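PDB 2E8B: probable molybdenum cofactor guanylyltransferase from Aquifex aeolicus, which probably transfers the GMP moiety of GTP to Mo-molybdopterin, releasing diphosphate and forming the Mo-molybdopterin guanine dinucleotide cofactor. Local coordinates for residues I86-Y89 / T90-H94; E113-L116 / Y117-N121; A162-K165 / D166-Y169. All blocks are in the same frame, centred on the assembly; numbering follows the deposited sequence.

Overall arrangement
The three contacts show how one backbone pattern, the helix turn, takes on different chemistry with its place in the fold. Contact 1 is the most central, its centre about 10 Å from that of the chain, and lies beside the predicted GTP site; a threonine hydroxyl adds a bond to its ladder. Contact 2, mostly buried but on the opposite side of the chain's centre, combines leucine packing with a helix end closed by asparagine. Contact 3, partly buried and about 17 Å out, ends its helix at a glycine. Contacts 1 and 3 meet through Leu88 and Leu163 and share helix 146-154; contact 2 touches neither contact but packs on strand 170-173, which contact 3 enters.

Contact 1 of 3, residues I86-Y89 / T90-H94; sequences IGLY and TALKH
Helix 84-94 of the GT-A-type nucleotidyltransferase domain brings Ile86 and Thr90 together one turn apart, next to the predicted GTP site: Ile86 packs on Asp77 and Gly87 lies close to Leu20, two residues predicted to bind the nucleotide. Thr90 grips the Ile86 carbonyl twice. Its backbone N supplies the regular helical bond, 3.0 Å from Thr90 N to Ile86 O, and its hydroxyl donates to the same acceptor, with Thr90 OG1 2.9 Å from Ile86 O. The two donors arrive from opposite faces of the carbonyl plane, so they do not compete for one position. Thr90 achieves this by setting OG1 beside its backbone N (chi1 -60°), which folds the hydroxyl back over the preceding turn.

One face of the helix is apolar: Leu92 CD1 comes to 4.2 Å from Leu88 CG, and both leucines continue onto Tyr141 of strand 140-142. On the outer flank, the extended chain of Lys93 passes the phenol end of Tyr89 at a slant, with Lys93 CD 3.8 Å from Tyr89 OH. The same ring also packs on Leu146, Glu150 and Ile153 of helix 146-154. Replacing Tyr89 by an alanine would probably open a gap against helix 146-154 and leave Lys93 CD without the phenol it passes. In chemical terms, the helix satisfies a buried hydroxyl with its own backbone: Thr90 can sit on the inner side, against Val75, with its proton spent on Ile86 O, while carbon contacts make much of the packing on helix 146-154 and strand 140-142, and Lys143 NZ bonds to Leu92 O.

Contact 2 of 3, residues E113-L116 / Y117-N121; sequences ETVL and YVLEN
Leu119 packs back on Val115 and Leu116 near the end of helix 112-120, and its side chain can be followed atom by atom. CB lies over the preceding turn, with Leu119 CB 3.6 Å from Leu116 O. CG, held beside the backbone N (chi1 -71°), moves across to the neighbouring carbonyl, Leu119 CG being 3.4 Å from Val115 O. At the tip, Leu119 CD1 meets the methyl Leu116 CD2 at 4.1 Å, the two leucines slanting across each other, and Val115 CG1 lies a little farther off. Val115, Val118 and Leu119 all lean on Phe101 of strand 99-104, which joins this side of the helix to the sheet.

The backbone bonds of the helix are regular, and Tyr117 N bonds back to Glu113 O. The last rung is doubled where Asn121, the first residue to leave helical backbone angles, ends the helix. Tyr117 O accepts from Asn121 N and, at 2.9 Å, from the side-chain Asn121 ND2, the donors coming from opposite faces of the carbonyl plane. That bond also places Asn121 ND2 3.3 Å above the plane of the Tyr117 ring, over its centre. Farther round, a water donates to Glu120 OE1 at 2.7 Å and, weakly, to Leu116 O, which already accepts from Glu120 N.

The chemistry thus divides by place: methyl groups seal the inner side against the sheet, while the Asn121 amide, and more weakly a water, add donors to carbonyls near the helix end.

Contact 3 of 3, residues A162-K165 / D166-Y169; sequences ALLK and DVGY
Leu164 and Tyr169 make a local contact around the C-terminal end of helix 160-167, where the chain leaves the helix for strand 170-173. The turn closes through a short backbone bond of 2.7 Å from Gly168 N to Leu164 O, bent at 135°. Gly168 breaks the helix with a positive phi of 93°; a side chain at these angles would collide with the carbonyl oxygen of Val167. Beyond it the Tyr169 ring turns back at about a right angle to Leu164. Leu164 meets the ring in two ways: its carbonyl O lies at the edge, in the ring plane, 3.3 Å from Tyr169 CD1, while the side chain stands off the plane, Leu164 CB 3.4 Å from Tyr169 CD1 and Leu164 CD1 over one face. Tyr169 CG, placed between the backbone N and the carbonyl carbon (chi1 67°), directs the ring there.

On the side toward helix 146-154, Leu163 CD1 meets Val167 CG1 at 4.1 Å. Asp166 OD2 forms salt bridges there with Arg152 and Lys148, tying the two helices by charge too. The whole exemplifies glycine termination of a helix, here at a helix-to-strand turn of the GT-A-type fold.

Contact 1 of 3, residues I86-Y89 / T90-H94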
ATOM      1  N   ILE A  86      10.408   0.209   4.252  1.00 14.67           N
ATOM      2  CA  ILE A  86      11.315   0.220   3.106  1.00 16.19           C
ATOM      3  C   ILE A  86      10.510   0.210   1.805  1.00 16.34           C
ATOM      4  O   ILE A  86      10.920   0.800   0.807  1.00 16.64           O
ATOM      5  CB  ILE A  86      12.280  -0.984   3.158  1.00 16.11           C
ATOM      6  CG1 ILE A  86      13.273  -0.769   4.310  1.00 16.06           C
ATOM      7  CG2 ILE A  86      13.002  -1.141   1.823  1.00 17.31           C
ATOM      8  CD1 ILE A  86      14.296  -1.873   4.486  1.00 18.01           C
ATOM      9  N   GLY A  87       9.354  -0.448   1.821  1.00 15.69           N
ATOM     10  CA  GLY A  87       8.516  -0.463   0.633  1.00 15.96           C
ATOM     11  C   GLY A  87       7.937   0.931   0.431  1.00 15.31           C
ATOM     12  O   GLY A  87       7.788   1.408  -0.701  1.00 14.89           O
ATOM     13  N   LEU A  88       7.609   1.584   1.542  1.00 15.56           N
ATOM     14  CA  LEU A  88       7.057   2.933   1.522  1.00 15.27           C
ATOM     15  C   LEU A  88       8.105   3.893   0.972  1.00 13.74           C
ATOM     16  O   LEU A  88       7.811   4.733   0.130  1.00 14.56           O
ATOM     17  CB  LEU A  88       6.654   3.350   2.939  1.00 17.90           C
ATOM     18  CG  LEU A  88       5.972   4.709   3.117  1.00 19.06           C
ATOM     19  CD1 LEU A  88       4.675   4.728   2.323  1.00 21.26           C
ATOM     20  CD2 LEU A  88       5.686   4.957   4.593  1.00 21.59           C
ATOM     21  N   TYR A  89       9.337   3.758   1.455  1.00 15.12           N
ATOM     22  CA  TYR A  89      10.435   4.599   0.998  1.00 14.23           C
ATOM     23  C   TYR A  89      10.600   4.433  -0.512  1.00 15.49           C
ATOM     24  O   TYR A  89      10.710   5.410  -1.253  1.00 17.47           O
ATOM     25  CB  TYR A  89      11.727   4.192   1.711  1.00 16.25           C
ATOM     26  CG  TYR A  89      12.991   4.733   1.079  1.00 16.43           C
ATOM     27  CD1 TYR A  89      13.349   6.071   1.222  1.00 19.81           C
ATOM     28  CD2 TYR A  89      13.817   3.907   0.315  1.00 20.27           C
ATOM     29  CE1 TYR A  89      14.498   6.575   0.621  1.00 22.40           C
ATOM     30  CE2 TYR A  89      14.968   4.403  -0.297  1.00 23.63           C
ATOM     31  CZ  TYR A  89      15.299   5.737  -0.136  1.00 22.42           C
ATOM     32  OH  TYR A  89      16.427   6.238  -0.742  1.00 28.29           O
ATOM     33  N   THR A  90      10.607   3.182  -0.961  1.00 15.25           N
ATOM     34  CA  THR A  90      10.768   2.886  -2.378  1.00 14.93           C
ATOM     35  C   THR A  90       9.666   3.523  -3.215  1.00 14.28           C
ATOM     36  O   THR A  90       9.924   4.045  -4.295  1.00 14.31           O
ATOM     37  CB  THR A  90      10.779   1.370  -2.619  1.00 15.09           C
ATOM     38  OG1 THR A  90      11.870   0.792  -1.890  1.00 14.55           O
ATOM     39  CG2 THR A  90      10.947   1.059  -4.105  1.00 18.00           C
ATOM     40  N   ALA A  91       8.436   3.486  -2.710  1.00 12.97           N
ATOM     41  CA  ALA A  91       7.308   4.067  -3.423  1.00 14.02           C
ATOM     42  C   ALA A  91       7.445   5.585  -3.542  1.00 15.91           C
ATOM     43  O   ALA A  91       7.288   6.148  -4.627  1.00 15.28           O
ATOM     44  CB  ALA A  91       6.005   3.723  -2.700  1.00 13.98           C
ATOM     45  N   LEU A  92       7.743   6.241  -2.424  1.00 16.91           N
ATOM     46  CA  LEU A  92       7.862   7.696  -2.409  1.00 18.42           C
ATOM     47  C   LEU A  92       9.055   8.218  -3.196  1.00 18.87           C
ATOM     48  O   LEU A  92       9.005   9.315  -3.757  1.00 18.11           O
ATOM     49  CB  LEU A  92       7.904   8.196  -0.969  1.00 19.98           C
ATOM     50  CG  LEU A  92       6.593   7.941  -0.222  1.00 20.22           C
ATOM     51  CD1 LEU A  92       6.724   8.389   1.216  1.00 20.39           C
ATOM     52  CD2 LEU A  92       5.452   8.679  -0.914  1.00 21.41           C
ATOM     53  N   LYS A  93      10.122   7.430  -3.245  1.00 19.18           N
ATOM     54  CA  LYS A  93      11.312   7.811  -3.997  1.00 20.96           C
ATOM     55  C   LYS A  93      10.960   7.844  -5.488  1.00 21.43           C
ATOM     56  O   LYS A  93      11.411   8.717  -6.233  1.00 20.56           O
ATOM     57  CB  LYS A  93      12.419   6.787  -3.732  1.00 22.35           C
ATOM     58  CG  LYS A  93      13.715   6.993  -4.494  1.00 25.02           C
ATOM     59  CD  LYS A  93      14.685   5.870  -4.141  1.00 27.05           C
ATOM     60  CE  LYS A  93      15.985   5.967  -4.911  1.00 27.00           C
ATOM     61  NZ  LYS A  93      16.902   4.865  -4.514  1.00 28.85           N
ATOM     62  N   HIS A  94      10.131   6.892  -5.909  1.00 19.56           N
ATOM     63  CA  HIS A  94       9.713   6.779  -7.300  1.00 18.44           C
ATOM     64  C   HIS A  94       8.608   7.764  -7.672  1.00 17.92           C
ATOM     65  O   HIS A  94       8.511   8.180  -8.822  1.00 19.42           O
ATOM     66  CB  HIS A  94       9.221   5.353  -7.578  1.00 17.02           C
ATOM     67  CG  HIS A  94       8.764   5.129  -8.986  1.00 18.89           C
ATOM     68  ND1 HIS A  94       9.634   4.860 -10.020  1.00 20.45           N
ATOM     69  CD2 HIS A  94       7.524   5.132  -9.530  1.00 16.15           C
ATOM     70  CE1 HIS A  94       8.951   4.701 -11.140  1.00 18.99           C
ATOM     71  NE2 HIS A  94       7.667   4.862 -10.868  1.00 21.58           N
TER

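Contact 2 of 3, residues E113-L116 / Y117-N121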
ATOM      1  N   GLU A 113     -14.439   1.178  -3.660  1.00 14.36           N
ATOM      2  CA  GLU A 113     -15.126   2.169  -2.832  1.00 14.48           C
ATOM      3  C   GLU A 113     -14.319   2.557  -1.599  1.00 14.19           C
ATOM      4  O   GLU A 113     -14.372   3.701  -1.150  1.00 14.02           O
ATOM      5  CB  GLU A 113     -16.505   1.664  -2.398  1.00 16.26           C
ATOM      6  CG  GLU A 113     -17.480   1.464  -3.544  1.00 19.53           C
ATOM      7  CD  GLU A 113     -17.556   0.020  -4.000  1.00 23.59           C
ATOM      8  OE1 GLU A 113     -16.496  -0.586  -4.253  1.00 18.96           O
ATOM      9  OE2 GLU A 113     -18.684  -0.508  -4.108  1.00 28.93           O
ATOM     10  N   THR A 114     -13.573   1.606  -1.052  1.00 13.29           N
ATOM     11  CA  THR A 114     -12.765   1.887   0.126  1.00 13.37           C
ATOM     12  C   THR A 114     -11.646   2.843  -0.257  1.00 14.25           C
ATOM     13  O   THR A 114     -11.358   3.802   0.464  1.00 13.88           O
ATOM     14  CB  THR A 114     -12.177   0.595   0.699  1.00 15.18           C
ATOM     15  OG1 THR A 114     -13.250  -0.287   1.048  1.00 15.47           O
ATOM     16  CG2 THR A 114     -11.336   0.890   1.930  1.00 13.36           C
ATOM     17  N   VAL A 115     -11.029   2.595  -1.407  1.00 12.44           N
ATOM     18  CA  VAL A 115      -9.958   3.455  -1.882  1.00 14.27           C
ATOM     19  C   VAL A 115     -10.504   4.854  -2.155  1.00 12.97           C
ATOM     20  O   VAL A 115      -9.901   5.857  -1.767  1.00 12.24           O
ATOM     21  CB  VAL A 115      -9.339   2.898  -3.172  1.00 15.48           C
ATOM     22  CG1 VAL A 115      -8.311   3.872  -3.724  1.00 16.18           C
ATOM     23  CG2 VAL A 115      -8.697   1.552  -2.886  1.00 18.68           C
ATOM     24  N   LEU A 116     -11.658   4.914  -2.813  1.00 12.47           N
ATOM     25  CA  LEU A 116     -12.271   6.191  -3.147  1.00 11.71           C
ATOM     26  C   LEU A 116     -12.680   6.992  -1.912  1.00 12.22           C
ATOM     27  O   LEU A 116     -12.573   8.218  -1.909  1.00 12.05           O
ATOM     28  CB  LEU A 116     -13.475   5.967  -4.061  1.00 12.24           C
ATOM     29  CG  LEU A 116     -13.118   5.399  -5.438  1.00 12.04           C
ATOM     30  CD1 LEU A 116     -14.389   5.185  -6.220  1.00 12.09           C
ATOM     31  CD2 LEU A 116     -12.180   6.348  -6.182  1.00 15.95           C
ATOM     32  N   TYR A 117     -13.140   6.314  -0.863  1.00 12.29           N
ATOM     33  CA  TYR A 117     -13.537   7.024   0.351  1.00 12.53           C
ATOM     34  C   TYR A 117     -12.305   7.664   0.979  1.00 12.88           C
ATOM     35  O   TYR A 117     -12.368   8.788   1.489  1.00 12.94           O
ATOM     36  CB  TYR A 117     -14.193   6.082   1.369  1.00 11.61           C
ATOM     37  CG  TYR A 117     -14.812   6.815   2.545  1.00 11.82           C
ATOM     38  CD1 TYR A 117     -15.985   7.552   2.392  1.00 13.10           C
ATOM     39  CD2 TYR A 117     -14.215   6.782   3.806  1.00 14.04           C
ATOM     40  CE1 TYR A 117     -16.553   8.239   3.466  1.00 14.74           C
ATOM     41  CE2 TYR A 117     -14.774   7.466   4.889  1.00 14.61           C
ATOM     42  CZ  TYR A 117     -15.940   8.192   4.707  1.00 15.78           C
ATOM     43  OH  TYR A 117     -16.487   8.890   5.757  1.00 17.41           O
ATOM     44  N   VAL A 118     -11.180   6.955   0.931  1.00 12.82           N
ATOM     45  CA  VAL A 118      -9.952   7.503   1.490  1.00 12.65           C
ATOM     46  C   VAL A 118      -9.523   8.712   0.667  1.00 12.51           C
ATOM     47  O   VAL A 118      -9.172   9.749   1.225  1.00 12.67           O
ATOM     48  CB  VAL A 118      -8.821   6.452   1.529  1.00 10.98           C
ATOM     49  CG1 VAL A 118      -7.507   7.110   1.964  1.00 13.39           C
ATOM     50  CG2 VAL A 118      -9.185   5.362   2.518  1.00 13.49           C
ATOM     51  N   LEU A 119      -9.582   8.589  -0.657  1.00 11.42           N
ATOM     52  CA  LEU A 119      -9.207   9.700  -1.526  1.00 10.97           C
ATOM     53  C   LEU A 119     -10.061  10.934  -1.255  1.00 12.03           C
ATOM     54  O   LEU A 119      -9.553  12.058  -1.224  1.00 13.62           O
ATOM     55  CB  LEU A 119      -9.356   9.321  -3.003  1.00 12.82           C
ATOM     56  CG  LEU A 119      -8.343   8.330  -3.579  1.00 11.83           C
ATOM     57  CD1 LEU A 119      -8.665   8.054  -5.039  1.00 15.38           C
ATOM     58  CD2 LEU A 119      -6.948   8.907  -3.447  1.00 14.60           C
ATOM     59  N   GLU A 120     -11.362  10.724  -1.083  1.00 12.51           N
ATOM     60  CA  GLU A 120     -12.279  11.831  -0.834  1.00 12.67           C
ATOM     61  C   GLU A 120     -11.939  12.553   0.465  1.00 13.69           C
ATOM     62  O   GLU A 120     -12.096  13.768   0.565  1.00 12.86           O
ATOM     63  CB  GLU A 120     -13.725  11.317  -0.774  1.00 13.56           C
ATOM     64  CG  GLU A 120     -14.768  12.406  -0.528  1.00 15.84           C
ATOM     65  CD  GLU A 120     -16.188  11.861  -0.426  1.00 16.37           C
ATOM     66  OE1 GLU A 120     -16.570  11.024  -1.272  1.00 13.34           O
ATOM     67  OE2 GLU A 120     -16.930  12.284   0.490  1.00 18.82           O
ATOM     68  N   ASN A 121     -11.462  11.797   1.450  1.00 13.08           N
ATOM     69  CA  ASN A 121     -11.127  12.353   2.757  1.00 12.72           C
ATOM     70  C   ASN A 121      -9.643  12.624   2.985  1.00 13.70           C
ATOM     71  O   ASN A 121      -9.213  12.823   4.124  1.00 15.26           O
ATOM     72  CB  ASN A 121     -11.644  11.414   3.847  1.00 13.93           C
ATOM     73  CG  ASN A 121     -13.147  11.438   3.951  1.00 16.39           C
ATOM     74  OD1 ASN A 121     -13.720  12.363   4.524  1.00 19.28           O
ATOM     75  ND2 ASN A 121     -13.801  10.431   3.381  1.00 17.98           N
TER
HETATM   76  O   HOH W   1     -15.414   8.884  -2.514  1.00 18.33           O

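Contact 3 of 3, residues A162-K165 / D166-Y169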
ATOM      1  N   ALA A 162       5.969   4.903  14.494  1.00 12.89           N
ATOM      2  CA  ALA A 162       6.823   5.979  14.991  1.00 14.02           C
ATOM      3  C   ALA A 162       6.962   7.058  13.928  1.00 14.68           C
ATOM      4  O   ALA A 162       6.968   8.251  14.233  1.00 16.61           O
ATOM      5  CB  ALA A 162       8.198   5.426  15.369  1.00 13.25           C
ATOM      6  N   LEU A 163       7.082   6.633  12.678  1.00 13.47           N
ATOM      7  CA  LEU A 163       7.199   7.572  11.570  1.00 14.05           C
ATOM      8  C   LEU A 163       5.967   8.470  11.527  1.00 13.63           C
ATOM      9  O   LEU A 163       6.083   9.693  11.448  1.00 14.87           O
ATOM     10  CB  LEU A 163       7.313   6.824  10.241  1.00 13.40           C
ATOM     11  CG  LEU A 163       7.170   7.681   8.976  1.00 13.56           C
ATOM     12  CD1 LEU A 163       8.391   8.597   8.814  1.00 13.93           C
ATOM     13  CD2 LEU A 163       7.032   6.771   7.756  1.00 16.45           C
ATOM     14  N   LEU A 164       4.791   7.851  11.585  1.00 15.11           N
ATOM     15  CA  LEU A 164       3.541   8.591  11.523  1.00 12.82           C
ATOM     16  C   LEU A 164       3.341   9.537  12.704  1.00 12.94           C
ATOM     17  O   LEU A 164       2.811  10.632  12.532  1.00 14.04           O
ATOM     18  CB  LEU A 164       2.363   7.622  11.390  1.00 12.82           C
ATOM     19  CG  LEU A 164       2.295   6.895  10.038  1.00 13.51           C
ATOM     20  CD1 LEU A 164       1.061   6.007  10.014  1.00 15.26           C
ATOM     21  CD2 LEU A 164       2.235   7.896   8.899  1.00 15.32           C
ATOM     22  N   LYS A 165       3.760   9.131  13.899  1.00 14.13           N
ATOM     23  CA  LYS A 165       3.631  10.018  15.051  1.00 16.48           C
ATOM     24  C   LYS A 165       4.562  11.213  14.855  1.00 16.51           C
ATOM     25  O   LYS A 165       4.239  12.341  15.228  1.00 18.92           O
ATOM     26  CB  LYS A 165       3.997   9.285  16.343  1.00 16.23           C
ATOM     27  CG  LYS A 165       2.925   8.328  16.810  1.00 19.95           C
ATOM     28  CD  LYS A 165       3.229   7.805  18.199  1.00 22.33           C
ATOM     29  CE  LYS A 165       1.988   7.197  18.826  1.00 26.87           C
ATOM     30  NZ  LYS A 165       2.240   6.752  20.226  1.00 29.46           N
ATOM     31  N   ASP A 166       5.712  10.961  14.243  1.00 15.35           N
ATOM     32  CA  ASP A 166       6.695  12.007  13.999  1.00 17.02           C
ATOM     33  C   ASP A 166       6.178  13.045  13.005  1.00 18.74           C
ATOM     34  O   ASP A 166       6.103  14.234  13.316  1.00 19.04           O
ATOM     35  CB  ASP A 166       7.989  11.376  13.465  1.00 18.99           C
ATOM     36  CG  ASP A 166       9.128  12.370  13.352  1.00 24.28           C
ATOM     37  OD1 ASP A 166       8.924  13.565  13.653  1.00 24.85           O
ATOM     38  OD2 ASP A 166      10.239  11.947  12.957  1.00 25.45           O
ATOM     39  N   VAL A 167       5.799  12.586  11.817  1.00 16.85           N
ATOM     40  CA  VAL A 167       5.330  13.479  10.763  1.00 17.92           C
ATOM     41  C   VAL A 167       3.882  13.939  10.892  1.00 17.66           C
ATOM     42  O   VAL A 167       3.500  14.961  10.314  1.00 17.78           O
ATOM     43  CB  VAL A 167       5.514  12.828   9.376  1.00 19.89           C
ATOM     44  CG1 VAL A 167       6.968  12.426   9.186  1.00 21.01           C
ATOM     45  CG2 VAL A 167       4.608  11.615   9.243  1.00 19.31           C
ATOM     46  N   GLY A 168       3.088  13.191  11.651  1.00 15.84           N
ATOM     47  CA  GLY A 168       1.686  13.526  11.820  1.00 15.79           C
ATOM     48  C   GLY A 168       0.858  12.787  10.782  1.00 16.26           C
ATOM     49  O   GLY A 168       1.333  12.526   9.677  1.00 17.19           O
ATOM     50  N   TYR A 169      -0.374  12.439  11.124  1.00 14.57           N
ATOM     51  CA  TYR A 169      -1.223  11.724  10.181  1.00 13.21           C
ATOM     52  C   TYR A 169      -2.693  11.887  10.499  1.00 13.15           C
ATOM     53  O   TYR A 169      -3.075  12.228  11.625  1.00 15.28           O
ATOM     54  CB  TYR A 169      -0.852  10.237  10.158  1.00 14.99           C
ATOM     55  CG  TYR A 169      -1.156   9.493  11.438  1.00 15.54           C
ATOM     56  CD1 TYR A 169      -0.260   9.517  12.507  1.00 16.22           C
ATOM     57  CD2 TYR A 169      -2.328   8.743  11.577  1.00 15.73           C
ATOM     58  CE1 TYR A 169      -0.516   8.809  13.680  1.00 15.75           C
ATOM     59  CE2 TYR A 169      -2.589   8.031  12.744  1.00 15.94           C
ATOM     60  CZ  TYR A 169      -1.682   8.066  13.787  1.00 16.73           C
ATOM     61  OH  TYR A 169      -1.926   7.348  14.936  1.00 17.18           O
TER